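Local coordinates for protein fluvirucin B1 DH domain from module 1 (Actinomadura vulgaris, PDB 6OBV) that probably dehydrates a beta-hydroxyacyl intermediate bound to module 1 of the fluvirucin B1 polyketide synthase, giving an alpha,beta-unsaturated acyl chain, at residues T102-L107 / H146-L151; L248-N253 / I296-P301; T277-T282 / A290-L295. All coordinates share one frame; numbering follows the deposited sequence.

In the fold
The dehydratase illustrates how a double-hotdog fold is stitched together strand by strand. Contact 1 pairs strands 97-103 and 144-152, contact 2 pairs 247-257 and 288-299, and contact 3 adds 277-282 to the far side of 288-299. Contacts 1 and 2, with centres about 11 Å apart, meet where strands 97-103 and 247-257 run antiparallel, and Leu103 N probably donates to Phe250 O at 2.7 Å. Contacts 2 and 3, about 15 Å between centres, share strand 288-299, and Asn253 N probably bonds Ser294 O. Contacts 1 and 3 do not touch. In this family the active-site tunnel lies between the two hotdog halves, and the junction of strands 97-103 and 247-257 is consistent with the seam between them.

Contact 1 of 3, residues T102-L107 / H146-L151; sequences TLEAPL and HAAGTL
His146 makes the largest single contribution to this contact, reaching from a classic beta bulge in the first hotdog to the chain that leaves the neighbouring antiparallel strand. At the bulge, His146 and Ala147 both face Val134 of the next strand. The imidazole ND1 donates to Ala105 O at 2.6 Å, a bond that lies in the plane of the ring but reaches the oxygen from above the plane of the Ala105 carbonyl. Leu107 covers one ring face in a CH-pi contact, its CB 3.7 Å from the His146 ring centroid, while Pro106 O lies near the rim. One edge bonded and one face covered, the ring has little freedom to rotate. The backbone of His146 takes part too, since His146 O accepts from Glu104 N, and a water donates to both His146 O and Ala105 O, bridging strand 144-152 to the loop that follows strand 97-103.

With CG anti to the carbonyl carbon (chi1 -45°) and the chain extended beyond it, Glu104 reaches along strand 144-152, and its OE2 comes 3.3 Å from Ala148 CB. The other oxygen, OE1, forms a salt bridge with Arg145, so the carboxylate has a charged partner beside the methyl group it touches.

Ala148 also forms the regular part of the ladder, exchanging two backbone bonds with Thr102; the nearly straight one runs from Thr102 N to Ala148 O at 2.9 Å. Thr102 OG1 is bonded to Glu100, and a water donates both to this hydroxyl and, at 2.7 Å, to Ala148 O.

Contact 2 of 3, residues L248-N253 / I296-P301; sequences LPFAWN and ISRPLP
Leu248 and Leu300 meet at their methyl ends, the two side chains crossing obliquely with CD1 of Leu248 3.5 Å from CD1 of Leu300. Phe250 and Arg298 form a second apolar contact, where Phe250 CB packs against Arg298 CG at 3.5 Å. Phe250 CG is anti to the backbone N (chi1 169°), which lays the ring beside the arginine's CD, while the edge of the ring approaches Ile296 CG2. Arg298 is poorly ordered as a whole, so this pairing should be read with caution.

Beneath these side chains the backbone sets their positions. Leu248 and Arg298 form a hydrogen-bonded pair, with Arg298 N donating to Leu248 O at 2.9 Å. Farther along, Ile296 O is gripped twice, by Phe250 N at 2.8 Å and by Ala251 N at 3.1 Å, and Ile296 N returns a bond to Ala251 O. One carbonyl thus serves two successive amides, and the register slips by a residue.

In the next shell, Phe250 rests on Thr102 of the adjoining strand. Trp252, pointing away from 296-301, packs on Leu103 and on Thr80 and Val83 of helix 79-92, while Pro249 lies on Leu234. Phe250 and Ala251 facing Ile296 together make a classic beta bulge in an antiparallel pair of the second hotdog, beside the seam between the two halves of the fold.

Contact 3 of 3, residues T277-T282 / A290-L295; sequences TSLHIT and AGITSL
Leu279 lies alongside Ile292, both side chains pointing the same way, and their CD1 atoms come within 4.0 Å of each other. They sit on the inner face of a beta hairpin, strands 277-282 and 288-299, in the second hotdog of this double-hotdog domain. On the same face Ile281 CB lies 4.3 Å from Ala290 CB. Leu295 shares that face too, and its CD2 approaches Leu279 CD1. Helix 227-232 covers part of this apolar surface: Leu230 packs on both Ile281 and Ile292, and Leu234, in the loop that follows, reaches Leu279 and Leu295.

The backbone keeps these side chains in line. Leu279 and Ile292 exchange two nearly straight bonds, and the shorter, from Ile292 N to Leu279 O, is 2.6 Å. Ile281 and Ala290 form the next hydrogen-bonded pair, in which Ile281 N donates to Ala290 O at 2.7 Å. Between them His280 stands opposite Gly291 on the other face, its ND1 3.8 Å from Gly291 CA; with no side chain there, the ring lies close to the strand.

Beyond Ile292 the regular pattern breaks. Thr293 and Ser294 both face Asn253 in a classic beta bulge, the strand turns a corner, and the register against 277-282 shifts by one residue. Ser278 sits opposite the break, its CB 3.1 Å from Thr293 O and close to Ile292 O too. Pairing resumes with Thr277 and Leu295, where Leu295 N donates to Thr277 O. A water closes this end of the ladder, 3.2 Å from Thr277 OG1 and donating to Leu295 O at 2.9 Å.

Contact 1 of 3, residues T102-L107 / H146-L151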
# COMPACT_ATOMS: atom_id res chain seq x y z
N THR A 102 0.94 20.72 9.43
CA THR A 102 1.14 20.87 10.87
C THR A 102 1.81 19.61 11.40
O THR A 102 1.39 18.50 11.05
CB THR A 102 -0.17 21.12 11.62
OG1 THR A 102 -0.87 22.21 11.03
CG2 THR A 102 0.10 21.47 13.08
N LEU A 103 2.86 19.79 12.21
CA LEU A 103 3.46 18.66 12.91
C LEU A 103 2.65 18.40 14.17
O LEU A 103 2.41 19.32 14.97
CB LEU A 103 4.93 18.92 13.25
CG LEU A 103 5.95 19.02 12.10
CD1 LEU A 103 5.68 18.06 10.91
CD2 LEU A 103 6.16 20.45 11.63
N GLU A 104 2.18 17.17 14.34
CA GLU A 104 1.27 16.85 15.44
C GLU A 104 1.97 16.16 16.59
O GLU A 104 1.83 16.57 17.75
CB GLU A 104 0.13 15.97 14.92
CG GLU A 104 -0.45 16.47 13.62
CD GLU A 104 -1.79 15.87 13.34
OE1 GLU A 104 -2.04 14.75 13.82
OE2 GLU A 104 -2.61 16.52 12.65
N ALA A 105 2.73 15.10 16.30
CA ALA A 105 3.40 14.32 17.33
C ALA A 105 4.84 14.11 16.90
O ALA A 105 5.10 13.69 15.76
CB ALA A 105 2.71 12.95 17.56
N PRO A 106 5.80 14.41 17.76
CA PRO A 106 7.19 14.11 17.43
C PRO A 106 7.36 12.62 17.16
O PRO A 106 6.62 11.79 17.69
CB PRO A 106 7.96 14.56 18.68
CG PRO A 106 6.91 14.81 19.72
CD PRO A 106 5.67 15.15 19.02
N LEU A 107 8.32 12.31 16.29
CA LEU A 107 8.70 10.94 15.95
C LEU A 107 10.08 10.71 16.54
O LEU A 107 11.07 11.27 16.05
CB LEU A 107 8.72 10.73 14.43
CG LEU A 107 9.42 9.46 13.92
CD1 LEU A 107 8.86 8.17 14.59
CD2 LEU A 107 9.33 9.38 12.41
N HIS A 146 1.95 11.82 12.57
CA HIS A 146 2.95 12.82 12.93
C HIS A 146 2.76 14.15 12.21
O HIS A 146 3.33 15.15 12.65
CB HIS A 146 4.36 12.28 12.64
CG HIS A 146 4.75 11.13 13.52
ND1 HIS A 146 5.06 11.28 14.85
CD2 HIS A 146 4.86 9.80 13.25
CE1 HIS A 146 5.35 10.10 15.37
NE2 HIS A 146 5.23 9.18 14.42
N ALA A 147 1.99 14.18 11.13
CA ALA A 147 1.92 15.35 10.28
C ALA A 147 0.64 15.24 9.47
O ALA A 147 0.27 14.15 9.03
CB ALA A 147 3.14 15.45 9.35
N ALA A 148 -0.04 16.36 9.30
CA ALA A 148 -1.26 16.38 8.50
C ALA A 148 -1.34 17.73 7.83
O ALA A 148 -1.00 18.75 8.44
CB ALA A 148 -2.51 16.15 9.35
N GLY A 149 -1.77 17.74 6.58
CA GLY A 149 -1.97 19.01 5.92
C GLY A 149 -2.68 18.93 4.60
O GLY A 149 -3.58 18.10 4.43
N THR A 150 -2.29 19.79 3.65
CA THR A 150 -3.00 19.94 2.39
C THR A 150 -2.02 20.22 1.26
O THR A 150 -1.16 21.11 1.38
CB THR A 150 -4.04 21.05 2.48
OG1 THR A 150 -5.03 20.69 3.44
CG2 THR A 150 -4.71 21.26 1.14
N LEU A 151 -2.16 19.47 0.18
CA LEU A 151 -1.45 19.69 -1.06
C LEU A 151 -2.37 20.36 -2.07
O LEU A 151 -3.58 20.13 -2.07
CB LEU A 151 -0.95 18.36 -1.63
CG LEU A 151 0.03 17.61 -0.72
CD1 LEU A 151 -0.03 16.08 -0.94
CD2 LEU A 151 1.44 18.15 -0.94
O HOH W 1 -2.98 20.45 9.23
O HOH W 2 5.70 15.73 14.09

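Contact 2 of 3, residues L248-N253 / I296-P301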
# COMPACT_ATOMS: atom_id res chain seq x y z
N LEU A 248 11.04 23.94 17.93
CA LEU A 248 11.06 23.10 16.74
C LEU A 248 9.99 23.55 15.76
O LEU A 248 8.95 24.08 16.18
CB LEU A 248 10.83 21.62 17.08
CG LEU A 248 11.79 20.98 18.08
CD1 LEU A 248 11.33 19.56 18.39
CD2 LEU A 248 13.20 21.00 17.54
N PRO A 249 10.20 23.36 14.46
CA PRO A 249 9.16 23.65 13.47
C PRO A 249 7.83 23.00 13.84
O PRO A 249 7.79 21.88 14.37
CB PRO A 249 9.71 23.06 12.17
CG PRO A 249 11.20 23.05 12.36
CD PRO A 249 11.44 22.85 13.84
N PHE A 250 6.75 23.70 13.57
CA PHE A 250 5.44 23.20 13.95
C PHE A 250 4.44 23.29 12.80
O PHE A 250 3.75 22.31 12.50
CB PHE A 250 4.94 23.94 15.19
CG PHE A 250 3.50 23.69 15.51
CD1 PHE A 250 3.09 22.45 15.97
CD2 PHE A 250 2.55 24.70 15.36
CE1 PHE A 250 1.74 22.21 16.27
CE2 PHE A 250 1.22 24.47 15.65
CZ PHE A 250 0.81 23.23 16.11
N ALA A 251 4.35 24.45 12.14
CA ALA A 251 3.37 24.64 11.06
C ALA A 251 4.04 25.26 9.85
O ALA A 251 4.79 26.24 9.97
CB ALA A 251 2.20 25.51 11.51
N TRP A 252 3.74 24.71 8.67
CA TRP A 252 4.29 25.18 7.40
C TRP A 252 3.15 25.65 6.51
O TRP A 252 2.09 25.03 6.49
CB TRP A 252 5.06 24.06 6.70
CG TRP A 252 6.13 23.40 7.55
CD1 TRP A 252 5.94 22.55 8.60
CD2 TRP A 252 7.55 23.55 7.40
NE1 TRP A 252 7.15 22.16 9.12
CE2 TRP A 252 8.15 22.76 8.40
CE3 TRP A 252 8.36 24.27 6.52
CZ2 TRP A 252 9.54 22.66 8.54
CZ3 TRP A 252 9.74 24.18 6.67
CH2 TRP A 252 10.31 23.38 7.67
N ASN A 253 3.37 26.75 5.78
CA ASN A 253 2.43 27.16 4.74
C ASN A 253 3.17 27.57 3.49
O ASN A 253 4.21 28.23 3.56
CB ASN A 253 1.54 28.32 5.19
CG ASN A 253 0.74 27.96 6.44
OD1 ASN A 253 1.32 27.81 7.52
ND2 ASN A 253 -0.58 27.79 6.28
N ILE A 296 6.06 28.43 11.36
CA ILE A 296 5.90 28.70 12.78
C ILE A 296 6.65 27.62 13.55
O ILE A 296 6.48 26.42 13.26
CB ILE A 296 4.42 28.74 13.20
CG1 ILE A 296 3.72 29.94 12.59
CG2 ILE A 296 4.30 28.74 14.74
CD1 ILE A 296 2.23 29.74 12.40
N SER A 297 7.50 28.04 14.48
CA SER A 297 8.18 27.17 15.43
C SER A 297 7.47 27.25 16.79
O SER A 297 6.79 28.22 17.09
CB SER A 297 9.64 27.58 15.58
OG SER A 297 10.41 27.07 14.50
N ARG A 298 7.63 26.20 17.60
CA ARG A 298 7.00 26.19 18.91
C ARG A 298 8.02 25.79 19.97
O ARG A 298 8.82 24.88 19.75
CB ARG A 298 5.80 25.22 18.95
CG ARG A 298 6.11 23.80 18.49
CD ARG A 298 5.18 22.78 19.14
NE ARG A 298 5.73 22.23 20.38
CZ ARG A 298 5.06 22.18 21.53
NH1 ARG A 298 3.82 22.64 21.62
NH2 ARG A 298 5.63 21.66 22.61
N PRO A 299 8.02 26.47 21.11
CA PRO A 299 8.97 26.12 22.17
C PRO A 299 8.74 24.71 22.69
O PRO A 299 7.60 24.26 22.86
CB PRO A 299 8.69 27.17 23.26
CG PRO A 299 7.89 28.25 22.58
CD PRO A 299 7.13 27.57 21.49
N LEU A 300 9.83 23.99 22.93
CA LEU A 300 9.74 22.66 23.50
C LEU A 300 9.63 22.75 25.01
O LEU A 300 10.47 23.39 25.65
CB LEU A 300 10.95 21.84 23.15
CG LEU A 300 10.73 20.83 22.03
CD1 LEU A 300 12.01 20.05 21.83
CD2 LEU A 300 9.51 19.92 22.30
N PRO A 301 8.62 22.13 25.63
CA PRO A 301 8.55 22.14 27.09
C PRO A 301 9.72 21.36 27.68
O PRO A 301 10.03 20.25 27.23
CB PRO A 301 7.20 21.47 27.37
CG PRO A 301 6.97 20.60 26.18
CD PRO A 301 7.52 21.37 25.02

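Contact 3 of 3, residues T277-T282 / A290-L295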
# COMPACT_ATOMS: atom_id res chain seq x y z
N THR A 277 8.22 33.07 10.20
CA THR A 277 9.36 33.35 9.32
C THR A 277 9.04 32.86 7.92
O THR A 277 8.51 31.76 7.74
CB THR A 277 10.64 32.63 9.80
OG1 THR A 277 10.88 32.89 11.19
CG2 THR A 277 11.88 33.07 8.95
N SER A 278 9.39 33.66 6.91
CA SER A 278 9.37 33.17 5.54
C SER A 278 10.80 32.86 5.09
O SER A 278 11.76 33.41 5.63
CB SER A 278 8.72 34.18 4.59
OG SER A 278 9.56 35.30 4.35
N LEU A 279 10.93 31.95 4.14
CA LEU A 279 12.26 31.55 3.68
C LEU A 279 12.23 31.29 2.19
O LEU A 279 11.35 30.59 1.68
CB LEU A 279 12.81 30.29 4.39
CG LEU A 279 12.91 30.28 5.91
CD1 LEU A 279 12.04 29.16 6.38
CD2 LEU A 279 14.32 30.06 6.39
N HIS A 280 13.22 31.83 1.50
CA HIS A 280 13.36 31.65 0.07
C HIS A 280 14.77 31.15 -0.17
O HIS A 280 15.74 31.78 0.26
CB HIS A 280 13.03 32.95 -0.67
CG HIS A 280 11.60 33.36 -0.50
ND1 HIS A 280 10.55 32.65 -1.05
CD2 HIS A 280 11.03 34.35 0.23
CE1 HIS A 280 9.40 33.21 -0.70
NE2 HIS A 280 9.67 34.25 0.07
N ILE A 281 14.86 29.99 -0.78
CA ILE A 281 16.09 29.23 -0.87
C ILE A 281 16.50 29.21 -2.33
O ILE A 281 15.66 28.96 -3.21
CB ILE A 281 15.90 27.82 -0.29
CG1 ILE A 281 15.58 27.95 1.21
CG2 ILE A 281 17.11 26.95 -0.46
CD1 ILE A 281 15.17 26.65 1.82
N THR A 282 17.75 29.54 -2.60
CA THR A 282 18.29 29.55 -3.94
C THR A 282 19.52 28.67 -3.97
O THR A 282 20.01 28.24 -2.93
CB THR A 282 18.65 30.97 -4.38
OG1 THR A 282 19.39 31.60 -3.33
CG2 THR A 282 17.39 31.76 -4.67
N ALA A 290 13.69 26.49 -3.36
CA ALA A 290 12.46 26.27 -2.61
C ALA A 290 12.01 27.60 -2.05
O ALA A 290 12.81 28.53 -1.87
CB ALA A 290 12.65 25.25 -1.48
N GLY A 291 10.71 27.69 -1.79
CA GLY A 291 10.15 28.83 -1.09
C GLY A 291 9.25 28.31 0.01
O GLY A 291 8.51 27.35 -0.17
N ILE A 292 9.36 28.93 1.18
CA ILE A 292 8.46 28.65 2.29
C ILE A 292 7.79 29.96 2.66
O ILE A 292 8.46 30.91 3.10
CB ILE A 292 9.20 28.05 3.50
CG1 ILE A 292 9.73 26.66 3.16
CG2 ILE A 292 8.26 27.99 4.69
CD1 ILE A 292 11.17 26.45 3.58
N THR A 293 6.48 30.03 2.45
CA THR A 293 5.79 31.29 2.76
C THR A 293 5.75 31.55 4.25
O THR A 293 6.00 32.67 4.70
CB THR A 293 4.38 31.26 2.18
OG1 THR A 293 4.46 31.08 0.76
CG2 THR A 293 3.67 32.58 2.49
N SER A 294 5.46 30.53 5.06
CA SER A 294 5.39 30.76 6.49
C SER A 294 5.83 29.51 7.24
O SER A 294 5.36 28.40 6.94
CB SER A 294 3.98 31.13 6.91
OG SER A 294 3.91 31.27 8.30
N LEU A 295 6.69 29.70 8.23
CA LEU A 295 7.06 28.64 9.15
C LEU A 295 6.87 29.15 10.57
O LEU A 295 7.41 30.19 10.94
CB LEU A 295 8.52 28.18 8.93
CG LEU A 295 9.08 27.29 10.05
CD1 LEU A 295 8.30 25.98 10.15
CD2 LEU A 295 10.57 27.06 9.86
O HOH W 3 9.71 30.26 12.65